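Long-range contacts in sulfur oxidation protein soxB (Thermus thermophilus, PDB 2WDD), which hydrolyses the sulfur-sulfur bond of cysteine S-thiosulfonate in the Sox sulfur oxidation pathway, with two manganese ions bound in its metal site: residues T428-Y433 against P523-E528; T30-S35 against K310-V315; A69-Y74 against L85-D90; D375-T380 against P546-I551. All coordinates share one frame; numbering follows the deposited sequence.

Contact 1. Residues T428-Y433 against P523-E528; sequences TYPELY and PRPIYE
A short antiparallel strand pairing in the 5'-nucleotidase-type C-terminal domain joins Pro430-Tyr433 to Arg524-Ile526, where segment 523-528 turns from strand into helix 526-537. Two backbone bonds hold it: Ile526 N donates to Pro430 O at 2.8 Å, and Leu432 N to Arg524 O. Between them Glu431 and Pro525 form a non-hydrogen-bonded pair. Pro430 puts CB 3.6 Å from CE2 of the Tyr527 ring, while its CG lies near Tyr527 OH. Tyr527 reaches it with CG set between the backbone N and the carbonyl carbon (chi1 44°), and Pro525 CB lies over one ring face, offset toward the rim. With the Tyr527 ring gone, as with an alanine here, Pro430 is likely to lose its aromatic neighbour and the tertiary-butyl alcohol pocket, shared with Leu141 and Tyr422, one of its walls. At the other end, Pro523 CG lies 3.7 Å from Tyr433 CD1. With prolines supplying much of the apolar surface and bringing no N-H to donate, the polar grip falls to the two backbone N-H...O hydrogen bonds.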
loop_
_atom_site.group_PDB
_atom_site.type_symbol
_atom_site.label_atom_id
_atom_site.label_comp_id
_atom_site.label_asym_id
_atom_site.label_seq_id
_atom_site.Cartn_x
_atom_site.Cartn_y
_atom_site.Cartn_z
ATOM N N THR A 428 6.803 -11.398 6.521
ATOM C CA THR A 428 7.922 -12.307 6.769
ATOM C C THR A 428 7.910 -12.689 8.256
ATOM O O THR A 428 8.693 -13.548 8.682
ATOM C CB THR A 428 9.273 -11.669 6.420
ATOM O OG1 THR A 428 9.388 -10.415 7.097
ATOM C CG2 THR A 428 9.442 -11.510 4.894
ATOM N N TYR A 429 7.064 -12.015 9.043
ATOM C CA TYR A 429 6.886 -12.284 10.481
ATOM C C TYR A 429 5.386 -12.474 10.693
ATOM O O TYR A 429 4.711 -11.617 11.241
ATOM C CB TYR A 429 7.403 -11.129 11.353
ATOM C CG TYR A 429 6.966 -9.733 10.939
ATOM C CD1 TYR A 429 6.046 -9.017 11.697
ATOM C CD2 TYR A 429 7.524 -9.116 9.818
ATOM C CE1 TYR A 429 5.664 -7.729 11.336
ATOM C CE2 TYR A 429 7.128 -7.828 9.436
ATOM C CZ TYR A 429 6.227 -7.137 10.211
ATOM O OH TYR A 429 5.851 -5.863 9.847
ATOM N N PRO A 430 4.842 -13.589 10.189
ATOM C CA PRO A 430 3.392 -13.837 10.157
ATOM C C PRO A 430 2.806 -14.492 11.398
ATOM O O PRO A 430 1.628 -14.849 11.420
ATOM C CB PRO A 430 3.261 -14.800 8.978
ATOM C CG PRO A 430 4.508 -15.656 9.122
ATOM C CD PRO A 430 5.595 -14.680 9.535
ATOM N N GLU A 431 3.614 -14.636 12.437
ATOM C CA GLU A 431 3.153 -15.292 13.648
ATOM C C GLU A 431 1.886 -14.718 14.260
ATOM O O GLU A 431 1.767 -13.511 14.467
ATOM C CB GLU A 431 4.264 -15.308 14.692
ATOM C CG GLU A 431 5.453 -16.180 14.301
ATOM C CD GLU A 431 6.471 -15.460 13.416
ATOM O OE1 GLU A 431 6.272 -14.265 13.093
ATOM O OE2 GLU A 431 7.485 -16.095 13.053
ATOM N N LEU A 432 0.982 -15.622 14.643
ATOM C CA LEU A 432 -0.208 -15.265 15.378
ATOM C C LEU A 432 0.150 -15.460 16.853
ATOM O O LEU A 432 0.672 -16.518 17.243
ATOM C CB LEU A 432 -1.376 -16.190 15.008
ATOM C CG LEU A 432 -2.634 -16.002 15.869
ATOM C CD1 LEU A 432 -3.295 -14.647 15.616
ATOM C CD2 LEU A 432 -3.637 -17.143 15.628
ATOM N N TYR A 433 -0.091 -14.436 17.660
ATOM C CA TYR A 433 0.215 -14.499 19.086
ATOM C C TYR A 433 -1.082 -14.488 19.884
ATOM O O TYR A 433 -1.999 -13.744 19.545
ATOM C CB TYR A 433 1.039 -13.280 19.496
ATOM C CG TYR A 433 2.416 -13.253 18.890
ATOM C CD1 TYR A 433 3.454 -13.965 19.459
ATOM C CD2 TYR A 433 2.661 -12.570 17.706
ATOM C CE1 TYR A 433 4.721 -13.962 18.899
ATOM C CE2 TYR A 433 3.922 -12.544 17.146
ATOM C CZ TYR A 433 4.951 -13.244 17.746
ATOM O OH TYR A 433 6.210 -13.247 17.175
ATOM N N PRO A 523 3.310 -19.768 19.069
ATOM C CA PRO A 523 2.966 -18.929 17.908
ATOM C C PRO A 523 3.268 -19.619 16.583
ATOM O O PRO A 523 4.316 -20.247 16.415
ATOM C CB PRO A 523 3.861 -17.695 18.087
ATOM C CG PRO A 523 4.131 -17.635 19.571
ATOM C CD PRO A 523 4.202 -19.070 20.015
ATOM N N ARG A 524 2.339 -19.512 15.643
ATOM C CA ARG A 524 2.523 -20.097 14.322
ATOM C C ARG A 524 1.947 -19.137 13.286
ATOM O O ARG A 524 1.147 -18.264 13.618
ATOM C CB ARG A 524 1.867 -21.464 14.230
ATOM C CG ARG A 524 0.369 -21.448 14.412
ATOM C CD ARG A 524 -0.209 -22.767 13.938
ATOM N NE ARG A 524 -1.618 -22.905 14.279
ATOM C CZ ARG A 524 -2.449 -23.748 13.674
ATOM N NH1 ARG A 524 -2.010 -24.534 12.704
ATOM N NH2 ARG A 524 -3.714 -23.816 14.057
ATOM N N PRO A 525 2.346 -19.292 12.022
ATOM C CA PRO A 525 1.895 -18.326 11.005
ATOM C C PRO A 525 0.390 -18.198 10.874
ATOM O O PRO A 525 -0.328 -19.187 10.809
ATOM C CB PRO A 525 2.480 -18.877 9.709
ATOM C CG PRO A 525 3.637 -19.738 10.150
ATOM C CD PRO A 525 3.205 -20.341 11.442
ATOM N N ILE A 526 -0.084 -16.964 10.776
ATOM C CA ILE A 526 -1.510 -16.740 10.633
ATOM C C ILE A 526 -2.084 -17.497 9.438
ATOM O O ILE A 526 -3.210 -17.991 9.511
ATOM C CB ILE A 526 -1.827 -15.246 10.542
ATOM C CG1 ILE A 526 -3.344 -15.023 10.513
ATOM C CG2 ILE A 526 -1.122 -14.640 9.327
ATOM C CD1 ILE A 526 -4.078 -15.550 11.736
ATOM N N TYR A 527 -1.360 -17.528 8.319
ATOM C CA TYR A 527 -1.869 -18.206 7.125
ATOM C C TYR A 527 -2.099 -19.704 7.309
ATOM O O TYR A 527 -2.969 -20.278 6.654
ATOM C CB TYR A 527 -1.084 -17.879 5.853
ATOM C CG TYR A 527 0.413 -17.887 6.010
ATOM C CD1 TYR A 527 1.123 -19.083 6.129
ATOM C CD2 TYR A 527 1.144 -16.707 5.930
ATOM C CE1 TYR A 527 2.509 -19.085 6.231
ATOM C CE2 TYR A 527 2.520 -16.706 6.018
ATOM C CZ TYR A 527 3.202 -17.896 6.155
ATOM O OH TYR A 527 4.578 -17.867 6.275
ATOM N N GLU A 528 -1.342 -20.323 8.220
ATOM C CA GLU A 528 -1.551 -21.742 8.506
ATOM C C GLU A 528 -2.901 -21.892 9.199
ATOM O O GLU A 528 -3.649 -22.841 8.929
ATOM C CB GLU A 528 -0.436 -22.308 9.385
ATOM C CG GLU A 528 0.888 -22.449 8.645
ATOM C CD GLU A 528 2.001 -23.047 9.499
ATOM O OE1 GLU A 528 1.738 -23.438 10.660
ATOM O OE2 GLU A 528 3.145 -23.127 9.000
#

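Contact 2. Residues T30-S35 against K310-V315; sequences TLLYFS and KALMRV
Arg314 runs alongside Leu32 across the antiparallel pair of strands 29-34 and 311-320, the two side chains pointing the same way from a non-hydrogen-bonded position. Its CB lies 4.1 Å from Leu32 CD2. The next atom, CG, touches both neighbours on the facing strand, Thr30 CG2 at 3.7 Å and Leu32 CD2 slightly farther. CD and NE continue past the same methyl, NE 3.7 Å from Thr30 CG2. CG stands anti to the backbone N (chi1 175°) and the chain stays extended to NE, which lays it along Thr30; NE, still beside the methyl, forms a salt bridge with Asp316, and NH1 bonds to Gln114. Asp316 also accepts from Thr30 OG1, tying both side chains to one carboxylate.

On the other face Tyr33 crosses Met313, ring atom CD2 lying 4.1 Å from Met313 CB, and Leu31 packs beside Val315. Backbone bonds link these residues in two reciprocal pairs, among them Leu31 N to Val315 O at 2.8 Å and Met313 N to Tyr33 O at 2.8 Å. The strands belong to a mixed sheet in which 124-129 flanks 29-34 and 323-333 flanks 311-320; strand 29-34 leads to the manganese ligand Asp36. Helix 104-120 covers the face of Leu312 and Arg314, whereas strand 281-284 of a second sheet packs against Leu31, Tyr33 and Val315, a layering consistent with the metallophosphoesterase core of the 5'-nucleotidase family.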
loop_
_atom_site.group_PDB
_atom_site.type_symbol
_atom_site.label_atom_id
_atom_site.label_comp_id
_atom_site.label_asym_id
_atom_site.label_seq_id
_atom_site.Cartn_x
_atom_site.Cartn_y
_atom_site.Cartn_z
ATOM N N THR A 30 8.942 11.651 -20.135
ATOM C CA THR A 30 7.796 10.906 -19.656
ATOM C C THR A 30 8.235 10.004 -18.532
ATOM O O THR A 30 9.201 9.258 -18.675
ATOM C CB THR A 30 7.147 10.080 -20.758
ATOM O OG1 THR A 30 6.643 10.962 -21.771
ATOM C CG2 THR A 30 5.991 9.243 -20.182
ATOM N N LEU A 31 7.494 10.048 -17.430
ATOM C CA LEU A 31 7.753 9.166 -16.298
ATOM C C LEU A 31 6.634 8.121 -16.276
ATOM O O LEU A 31 5.445 8.457 -16.375
ATOM C CB LEU A 31 7.783 9.950 -14.982
ATOM C CG LEU A 31 8.651 11.216 -14.939
ATOM C CD1 LEU A 31 8.583 11.862 -13.575
ATOM C CD2 LEU A 31 10.096 10.878 -15.309
ATOM N N LEU A 32 7.022 6.852 -16.223
ATOM C CA LEU A 32 6.080 5.735 -16.147
ATOM C C LEU A 32 6.267 5.233 -14.724
ATOM O O LEU A 32 7.311 4.670 -14.380
ATOM C CB LEU A 32 6.407 4.659 -17.178
ATOM C CG LEU A 32 6.375 5.225 -18.613
ATOM C CD1 LEU A 32 6.828 4.186 -19.647
ATOM C CD2 LEU A 32 4.980 5.778 -18.955
ATOM N N TYR A 33 5.292 5.548 -13.880
ATOM C CA TYR A 33 5.397 5.329 -12.451
ATOM C C TYR A 33 4.366 4.367 -11.878
ATOM O O TYR A 33 3.176 4.471 -12.159
ATOM C CB TYR A 33 5.233 6.704 -11.786
ATOM C CG TYR A 33 5.009 6.700 -10.297
ATOM C CD1 TYR A 33 5.922 6.095 -9.441
ATOM C CD2 TYR A 33 3.931 7.398 -9.732
ATOM C CE1 TYR A 33 5.731 6.111 -8.063
ATOM C CE2 TYR A 33 3.738 7.424 -8.356
ATOM C CZ TYR A 33 4.649 6.786 -7.530
ATOM O OH TYR A 33 4.452 6.791 -6.166
ATOM N N PHE A 34 4.833 3.443 -11.051
ATOM C CA PHE A 34 3.932 2.560 -10.317
ATOM C C PHE A 34 4.553 2.399 -8.938
ATOM O O PHE A 34 5.743 2.652 -8.755
ATOM C CB PHE A 34 3.739 1.209 -11.006
ATOM C CG PHE A 34 4.985 0.374 -11.066
ATOM C CD1 PHE A 34 5.231 -0.610 -10.115
ATOM C CD2 PHE A 34 5.923 0.586 -12.067
ATOM C CE1 PHE A 34 6.393 -1.381 -10.175
ATOM C CE2 PHE A 34 7.095 -0.166 -12.117
ATOM C CZ PHE A 34 7.317 -1.168 -11.179
ATOM N N SER A 35 3.749 2.023 -7.955
ATOM C CA SER A 35 4.271 1.883 -6.606
ATOM C C SER A 35 3.422 0.874 -5.860
ATOM O O SER A 35 2.290 0.558 -6.261
ATOM C CB SER A 35 4.216 3.232 -5.876
ATOM O OG SER A 35 4.901 3.199 -4.633
ATOM N N LYS A 310 -2.387 -2.100 -10.059
ATOM C CA LYS A 310 -3.622 -1.704 -10.718
ATOM C C LYS A 310 -3.511 -0.626 -11.771
ATOM O O LYS A 310 -4.331 -0.580 -12.695
ATOM C CB LYS A 310 -4.751 -1.435 -9.722
ATOM C CG LYS A 310 -4.657 -0.141 -8.951
ATOM C CD LYS A 310 -5.674 -0.128 -7.788
ATOM C CE LYS A 310 -7.122 -0.070 -8.276
ATOM N NZ LYS A 310 -8.122 0.115 -7.147
ATOM N N ALA A 311 -2.513 0.242 -11.643
ATOM C CA ALA A 311 -2.372 1.354 -12.563
ATOM C C ALA A 311 -0.929 1.702 -12.851
ATOM O O ALA A 311 -0.052 1.549 -12.003
ATOM C CB ALA A 311 -3.077 2.577 -11.991
ATOM N N LEU A 312 -0.704 2.251 -14.041
ATOM C CA LEU A 312 0.589 2.784 -14.405
ATOM C C LEU A 312 0.305 4.266 -14.597
ATOM O O LEU A 312 -0.597 4.637 -15.354
ATOM C CB LEU A 312 1.084 2.194 -15.726
ATOM C CG LEU A 312 2.437 2.787 -16.133
ATOM C CD1 LEU A 312 3.550 2.289 -15.200
ATOM C CD2 LEU A 312 2.758 2.434 -17.593
ATOM N N MET A 313 0.995 5.108 -13.838
ATOM C CA MET A 313 0.788 6.541 -13.955
ATOM C C MET A 313 1.748 7.089 -14.989
ATOM O O MET A 313 2.966 6.963 -14.838
ATOM C CB MET A 313 1.016 7.246 -12.619
ATOM C CG MET A 313 -0.275 7.476 -11.849
ATOM S SD MET A 313 -1.251 5.992 -11.590
ATOM C CE MET A 313 -0.110 5.036 -10.523
ATOM N N ARG A 314 1.208 7.686 -16.051
ATOM C CA ARG A 314 2.058 8.274 -17.069
ATOM C C ARG A 314 2.084 9.771 -16.841
ATOM O O ARG A 314 1.039 10.432 -16.855
ATOM C CB ARG A 314 1.567 7.962 -18.480
ATOM C CG ARG A 314 2.397 8.691 -19.547
ATOM C CD ARG A 314 2.077 8.255 -20.976
ATOM N NE ARG A 314 2.678 9.208 -21.912
ATOM C CZ ARG A 314 2.688 9.073 -23.232
ATOM N NH1 ARG A 314 2.159 8.000 -23.798
ATOM N NH2 ARG A 314 3.234 10.018 -23.984
ATOM N N VAL A 315 3.271 10.295 -16.560
ATOM C CA VAL A 315 3.423 11.715 -16.282
ATOM C C VAL A 315 4.353 12.337 -17.312
ATOM O O VAL A 315 5.558 12.085 -17.297
ATOM C CB VAL A 315 3.945 11.972 -14.863
ATOM C CG1 VAL A 315 3.957 13.471 -14.549
ATOM C CG2 VAL A 315 3.107 11.210 -13.830
#

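Contact 3. Residues A69-Y74 against L85-D90; sequences AILRYY and LLSYVD
Ile70 and Leu86 meet through their methyl ends, CD1 of the isoleucine 3.6 Å from CD1 of the leucine, the side chains crossing at a slant. The other branch of Ile70 is also engaged: CG2 lies 3.9 Å from Ser87 CB. Leu71 flanks the same pair; the Leu71 and Leu86 side chains slide past each other in opposite directions, CD2 to CD2 4.0 Å, and Leu71 CD2 also touches Ser87 CB. More loosely, Tyr74 CD2 comes within 4.3 Å of Leu86 CD2.

Ile70 has CG1 anti to the backbone N (chi1 -163°), which sends CD1 to Leu86 while CG2 covers the serine. A glycine at Ile70 would probably open a gap beside Leu86 and take from Ser87 CB the neighbouring CG2 methyl. Behind this apolar shell, Ser87, the first residue to leave helical geometry, is fixed by polar bonds: its OG accepts from Val89 N at 3.1 Å in an ST turn and also bonds to Gly67 O at the start of the facing helix. The contact therefore joins helix 67-74 to the C-terminal end of helix 81-86 and the turn before helix 91-98, with Leu290 of a nearby loop packing on Leu86.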
loop_
_atom_site.group_PDB
_atom_site.type_symbol
_atom_site.label_atom_id
_atom_site.label_comp_id
_atom_site.label_asym_id
_atom_site.label_seq_id
_atom_site.Cartn_x
_atom_site.Cartn_y
_atom_site.Cartn_z
ATOM N N ALA A 69 -17.753 10.676 -3.954
ATOM C CA ALA A 69 -17.000 11.918 -3.810
ATOM C C ALA A 69 -15.716 11.936 -4.629
ATOM O O ALA A 69 -15.373 12.955 -5.209
ATOM C CB ALA A 69 -16.701 12.199 -2.334
ATOM N N ILE A 70 -14.984 10.826 -4.652
ATOM C CA ILE A 70 -13.748 10.807 -5.424
ATOM C C ILE A 70 -14.035 10.904 -6.918
ATOM O O ILE A 70 -13.287 11.535 -7.660
ATOM C CB ILE A 70 -12.847 9.613 -5.061
ATOM C CG1 ILE A 70 -11.419 9.869 -5.557
ATOM C CG2 ILE A 70 -13.408 8.317 -5.593
ATOM C CD1 ILE A 70 -10.404 8.820 -5.059
ATOM N N LEU A 71 -15.120 10.283 -7.364
ATOM C CA LEU A 71 -15.489 10.379 -8.774
ATOM C C LEU A 71 -15.799 11.834 -9.130
ATOM O O LEU A 71 -15.308 12.349 -10.128
ATOM C CB LEU A 71 -16.665 9.455 -9.108
ATOM C CG LEU A 71 -16.442 7.961 -8.828
ATOM C CD1 LEU A 71 -17.688 7.182 -9.169
ATOM C CD2 LEU A 71 -15.236 7.419 -9.593
ATOM N N ARG A 72 -16.560 12.513 -8.278
ATOM C CA ARG A 72 -16.909 13.907 -8.533
ATOM C C ARG A 72 -15.685 14.812 -8.498
ATOM O O ARG A 72 -15.531 15.711 -9.334
ATOM C CB ARG A 72 -17.937 14.384 -7.509
ATOM C CG ARG A 72 -19.293 13.724 -7.670
ATOM C CD ARG A 72 -20.335 14.431 -6.815
ATOM N NE ARG A 72 -20.120 14.248 -5.379
ATOM C CZ ARG A 72 -20.711 13.304 -4.646
ATOM N NH1 ARG A 72 -21.527 12.434 -5.224
ATOM N NH2 ARG A 72 -20.495 13.239 -3.332
ATOM N N TYR A 73 -14.818 14.590 -7.511
ATOM C CA TYR A 73 -13.631 15.424 -7.351
ATOM C C TYR A 73 -12.781 15.475 -8.612
ATOM O O TYR A 73 -12.292 16.531 -9.005
ATOM C CB TYR A 73 -12.795 14.916 -6.173
ATOM C CG TYR A 73 -11.605 15.781 -5.829
ATOM C CD1 TYR A 73 -11.679 16.726 -4.801
ATOM C CD2 TYR A 73 -10.392 15.623 -6.484
ATOM C CE1 TYR A 73 -10.579 17.501 -4.465
ATOM C CE2 TYR A 73 -9.298 16.393 -6.151
ATOM C CZ TYR A 73 -9.399 17.339 -5.161
ATOM O OH TYR A 73 -8.289 18.093 -4.817
ATOM N N TYR A 74 -12.611 14.319 -9.243
ATOM C CA TYR A 74 -11.788 14.205 -10.437
ATOM C C TYR A 74 -12.572 14.265 -11.746
ATOM O O TYR A 74 -11.991 14.143 -12.817
ATOM C CB TYR A 74 -10.952 12.923 -10.362
ATOM C CG TYR A 74 -9.890 13.008 -9.294
ATOM C CD1 TYR A 74 -8.797 13.859 -9.451
ATOM C CD2 TYR A 74 -9.994 12.288 -8.113
ATOM C CE1 TYR A 74 -7.827 13.963 -8.482
ATOM C CE2 TYR A 74 -9.034 12.403 -7.117
ATOM C CZ TYR A 74 -7.949 13.245 -7.311
ATOM O OH TYR A 74 -6.984 13.351 -6.336
ATOM N N LEU A 85 -11.270 1.557 -11.146
ATOM C CA LEU A 85 -10.033 1.591 -10.366
ATOM C C LEU A 85 -10.151 2.507 -9.144
ATOM O O LEU A 85 -9.619 2.233 -8.066
ATOM C CB LEU A 85 -8.888 2.135 -11.229
ATOM C CG LEU A 85 -8.045 1.102 -11.990
ATOM C CD1 LEU A 85 -8.887 0.271 -12.938
ATOM C CD2 LEU A 85 -6.908 1.806 -12.733
ATOM N N LEU A 86 -10.810 3.639 -9.357
ATOM C CA LEU A 86 -10.818 4.743 -8.417
ATOM C C LEU A 86 -11.684 4.648 -7.178
ATOM O O LEU A 86 -11.369 5.260 -6.151
ATOM C CB LEU A 86 -11.187 6.013 -9.199
ATOM C CG LEU A 86 -10.928 7.393 -8.600
ATOM C CD1 LEU A 86 -9.440 7.577 -8.305
ATOM C CD2 LEU A 86 -11.389 8.472 -9.609
ATOM N N SER A 87 -12.794 3.927 -7.266
ATOM C CA SER A 87 -13.758 3.920 -6.179
ATOM C C SER A 87 -14.381 2.539 -5.936
ATOM O O SER A 87 -14.391 1.689 -6.831
ATOM C CB SER A 87 -14.871 4.897 -6.592
ATOM O OG SER A 87 -15.975 4.907 -5.707
ATOM N N TYR A 88 -14.959 2.342 -4.751
ATOM C CA TYR A 88 -15.666 1.093 -4.441
ATOM C C TYR A 88 -17.053 1.087 -5.102
ATOM O O TYR A 88 -17.704 0.048 -5.152
ATOM C CB TYR A 88 -15.852 0.911 -2.917
ATOM C CG TYR A 88 -16.816 1.893 -2.266
ATOM C CD1 TYR A 88 -18.172 1.605 -2.126
ATOM C CD2 TYR A 88 -16.353 3.100 -1.779
ATOM C CE1 TYR A 88 -19.044 2.544 -1.543
ATOM C CE2 TYR A 88 -17.195 4.010 -1.191
ATOM C CZ TYR A 88 -18.525 3.737 -1.081
ATOM O OH TYR A 88 -19.326 4.678 -0.468
ATOM N N VAL A 89 -17.535 2.246 -5.547
ATOM C CA VAL A 89 -18.874 2.316 -6.149
ATOM C C VAL A 89 -18.972 1.353 -7.338
ATOM O O VAL A 89 -18.083 1.322 -8.181
ATOM C CB VAL A 89 -19.239 3.772 -6.528
ATOM C CG1 VAL A 89 -20.538 3.826 -7.337
ATOM C CG2 VAL A 89 -19.368 4.620 -5.260
ATOM N N ASP A 90 -20.036 0.548 -7.366
ATOM C CA ASP A 90 -20.272 -0.434 -8.439
ATOM C C ASP A 90 -19.173 -1.468 -8.584
ATOM O O ASP A 90 -19.047 -2.093 -9.639
ATOM C CB ASP A 90 -20.472 0.253 -9.802
ATOM C CG ASP A 90 -21.489 1.382 -9.761
ATOM O OD1 ASP A 90 -22.525 1.241 -9.079
ATOM O OD2 ASP A 90 -21.266 2.389 -10.463
#

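Contact 4. Residues D375-T380 against P546-I551; sequences DTLYST and PNVKVI
Tyr378 lays one ring face on Pro546, whose CA stands 3.8 Å from the ring centroid and only 7° off the normal, a CH-pi contact over the centre of the ring. Tyr378 has CG anti to the backbone N (chi1 167°), swinging the ring across to the proline; the phenol oxygen then bonds to Gln383 and to the backbone N of Glu545. Asn547 approaches the same ring obliquely, with its amide plane turned 51° from the ring plane and OD1 3.8 Å from Tyr378 CD1. The other end of that amide, ND2, hydrogen-bonds to Leu472 O. A water bridges the two segments by donating to Asn547 OD1 and to Leu377 O, each at 2.7 Å, and sits in plane at the edge of the tyrosine ring.

The loop before helix 380-392 is shaped by Asp375 OD2, which accepts from Leu377 N in an Asx turn, met from above the carboxylate plane, and from Tyr378 N at 2.9 Å through its anti lone pair, completing an Asx motif. Leu377 faces strand 548-550, which pairs in parallel with 472-476. The leucine's CD1 comes 3.5 Å from Val550 CG2. Tyr474 and Leu476 of strand 472-476 also touch Leu377, and Tyr555 packs against both Tyr378 and Pro546.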
loop_
_atom_site.group_PDB
_atom_site.type_symbol
_atom_site.label_atom_id
_atom_site.label_comp_id
_atom_site.label_asym_id
_atom_site.label_seq_id
_atom_site.Cartn_x
_atom_site.Cartn_y
_atom_site.Cartn_z
ATOM N N ASP A 375 -9.937 -0.110 4.360
ATOM C CA ASP A 375 -10.946 0.727 5.003
ATOM C C ASP A 375 -10.308 1.346 6.241
ATOM O O ASP A 375 -9.419 0.751 6.841
ATOM C CB ASP A 375 -12.169 -0.090 5.441
ATOM C CG ASP A 375 -13.301 0.796 5.956
ATOM O OD1 ASP A 375 -13.875 1.512 5.113
ATOM O OD2 ASP A 375 -13.564 0.849 7.186
ATOM N N THR A 376 -10.798 2.494 6.688
ATOM C CA THR A 376 -10.226 3.038 7.922
ATOM C C THR A 376 -10.426 2.086 9.104
ATOM O O THR A 376 -9.542 1.945 9.955
ATOM C CB THR A 376 -10.879 4.387 8.265
ATOM O OG1 THR A 376 -10.685 5.296 7.180
ATOM C CG2 THR A 376 -10.268 4.980 9.554
ATOM N N LEU A 377 -11.617 1.496 9.196
ATOM C CA LEU A 377 -12.018 0.778 10.390
ATOM C C LEU A 377 -12.372 -0.689 10.334
ATOM O O LEU A 377 -12.255 -1.387 11.352
ATOM C CB LEU A 377 -13.237 1.493 11.000
ATOM C CG LEU A 377 -13.054 2.988 11.278
ATOM C CD1 LEU A 377 -14.396 3.591 11.687
ATOM C CD2 LEU A 377 -12.009 3.196 12.378
ATOM N N TYR A 378 -12.943 -1.127 9.217
ATOM C CA TYR A 378 -13.521 -2.456 9.173
ATOM C C TYR A 378 -13.488 -3.032 7.765
ATOM O O TYR A 378 -13.664 -2.316 6.790
ATOM C CB TYR A 378 -14.991 -2.359 9.632
ATOM C CG TYR A 378 -15.806 -3.599 9.336
ATOM C CD1 TYR A 378 -15.851 -4.650 10.233
ATOM C CD2 TYR A 378 -16.521 -3.713 8.149
ATOM C CE1 TYR A 378 -16.547 -5.817 9.937
ATOM C CE2 TYR A 378 -17.219 -4.882 7.836
ATOM C CZ TYR A 378 -17.239 -5.917 8.748
ATOM O OH TYR A 378 -17.928 -7.072 8.453
ATOM N N SER A 379 -13.291 -4.338 7.666
ATOM C CA SER A 379 -13.339 -4.991 6.364
ATOM C C SER A 379 -13.898 -6.414 6.478
ATOM O O SER A 379 -13.810 -7.047 7.526
ATOM C CB SER A 379 -11.963 -5.017 5.697
ATOM O OG SER A 379 -11.194 -6.112 6.187
ATOM N N THR A 380 -14.454 -6.935 5.391
ATOM C CA THR A 380 -14.978 -8.305 5.452
ATOM C C THR A 380 -13.853 -9.328 5.494
ATOM O O THR A 380 -14.005 -10.382 6.129
ATOM C CB THR A 380 -15.945 -8.599 4.308
ATOM O OG1 THR A 380 -15.318 -8.222 3.076
ATOM C CG2 THR A 380 -17.253 -7.833 4.503
ATOM N N PRO A 546 -20.248 -3.934 10.251
ATOM C CA PRO A 546 -19.294 -3.070 10.957
ATOM C C PRO A 546 -19.523 -3.056 12.454
ATOM O O PRO A 546 -20.659 -3.044 12.926
ATOM C CB PRO A 546 -19.554 -1.679 10.374
ATOM C CG PRO A 546 -20.303 -1.902 9.114
ATOM C CD PRO A 546 -21.044 -3.202 9.252
ATOM N N ASN A 547 -18.428 -3.022 13.197
ATOM C CA ASN A 547 -18.503 -3.041 14.653
ATOM C C ASN A 547 -18.193 -1.672 15.244
ATOM O O ASN A 547 -17.918 -1.551 16.436
ATOM C CB ASN A 547 -17.496 -4.044 15.194
ATOM C CG ASN A 547 -16.070 -3.681 14.830
ATOM O OD1 ASN A 547 -15.799 -3.174 13.729
ATOM N ND2 ASN A 547 -15.149 -3.908 15.766
ATOM N N VAL A 548 -18.230 -0.644 14.408
ATOM C CA VAL A 548 -17.929 0.708 14.857
ATOM C C VAL A 548 -18.975 1.702 14.382
ATOM O O VAL A 548 -19.411 1.652 13.236
ATOM C CB VAL A 548 -16.518 1.164 14.403
ATOM C CG1 VAL A 548 -16.080 2.404 15.176
ATOM C CG2 VAL A 548 -15.501 0.041 14.567
ATOM N N LYS A 549 -19.345 2.612 15.270
ATOM C CA LYS A 549 -20.272 3.691 14.957
ATOM C C LYS A 549 -19.407 4.951 14.922
ATOM O O LYS A 549 -18.645 5.201 15.858
ATOM C CB LYS A 549 -21.324 3.793 16.065
ATOM C CG LYS A 549 -22.170 5.056 16.049
ATOM C CD LYS A 549 -23.355 4.923 17.005
ATOM C CE LYS A 549 -23.525 6.164 17.873
ATOM N NZ LYS A 549 -24.653 6.025 18.841
ATOM N N VAL A 550 -19.482 5.712 13.838
ATOM C CA VAL A 550 -18.667 6.901 13.681
ATOM C C VAL A 550 -19.439 8.196 13.869
ATOM O O VAL A 550 -20.279 8.560 13.046
ATOM C CB VAL A 550 -17.950 6.909 12.322
ATOM C CG1 VAL A 550 -16.935 8.049 12.256
ATOM C CG2 VAL A 550 -17.283 5.560 12.054
ATOM N N ILE A 551 -19.119 8.916 14.935
ATOM C CA ILE A 551 -19.797 10.171 15.203
ATOM C C ILE A 551 -19.438 11.170 14.115
ATOM O O ILE A 551 -18.263 11.331 13.775
ATOM C CB ILE A 551 -19.391 10.746 16.585
ATOM C CG1 ILE A 551 -19.683 9.744 17.700
ATOM C CG2 ILE A 551 -20.108 12.084 16.837
ATOM C CD1 ILE A 551 -21.122 9.253 17.721
HETATM O O HOH W 1 -13.314 -3.479 12.736
#

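Along the chain the four contacts form two sets. Contact 3 falls between the two strands that contact 2 joins, and contact 1 falls between the segments of contact 4. Contacts 2 and 3, with centres about 19 Å apart, touch where Lys310 NZ probably hydrogen-bonds to Leu85 O and Ala311 packs on Leu85. Contacts 1 and 4 lie about 25 Å apart between centres and do not touch. Contacts 1 and 2 sit on opposite sides of the chain's centre, about 34 Å apart. Contacts 2 and 3 thus belong to the manganese-bearing half and contacts 1 and 4 to the C-terminal half; contacts 3 and 4, about 7 Å apart between nearest atoms, probably come close where the halves meet.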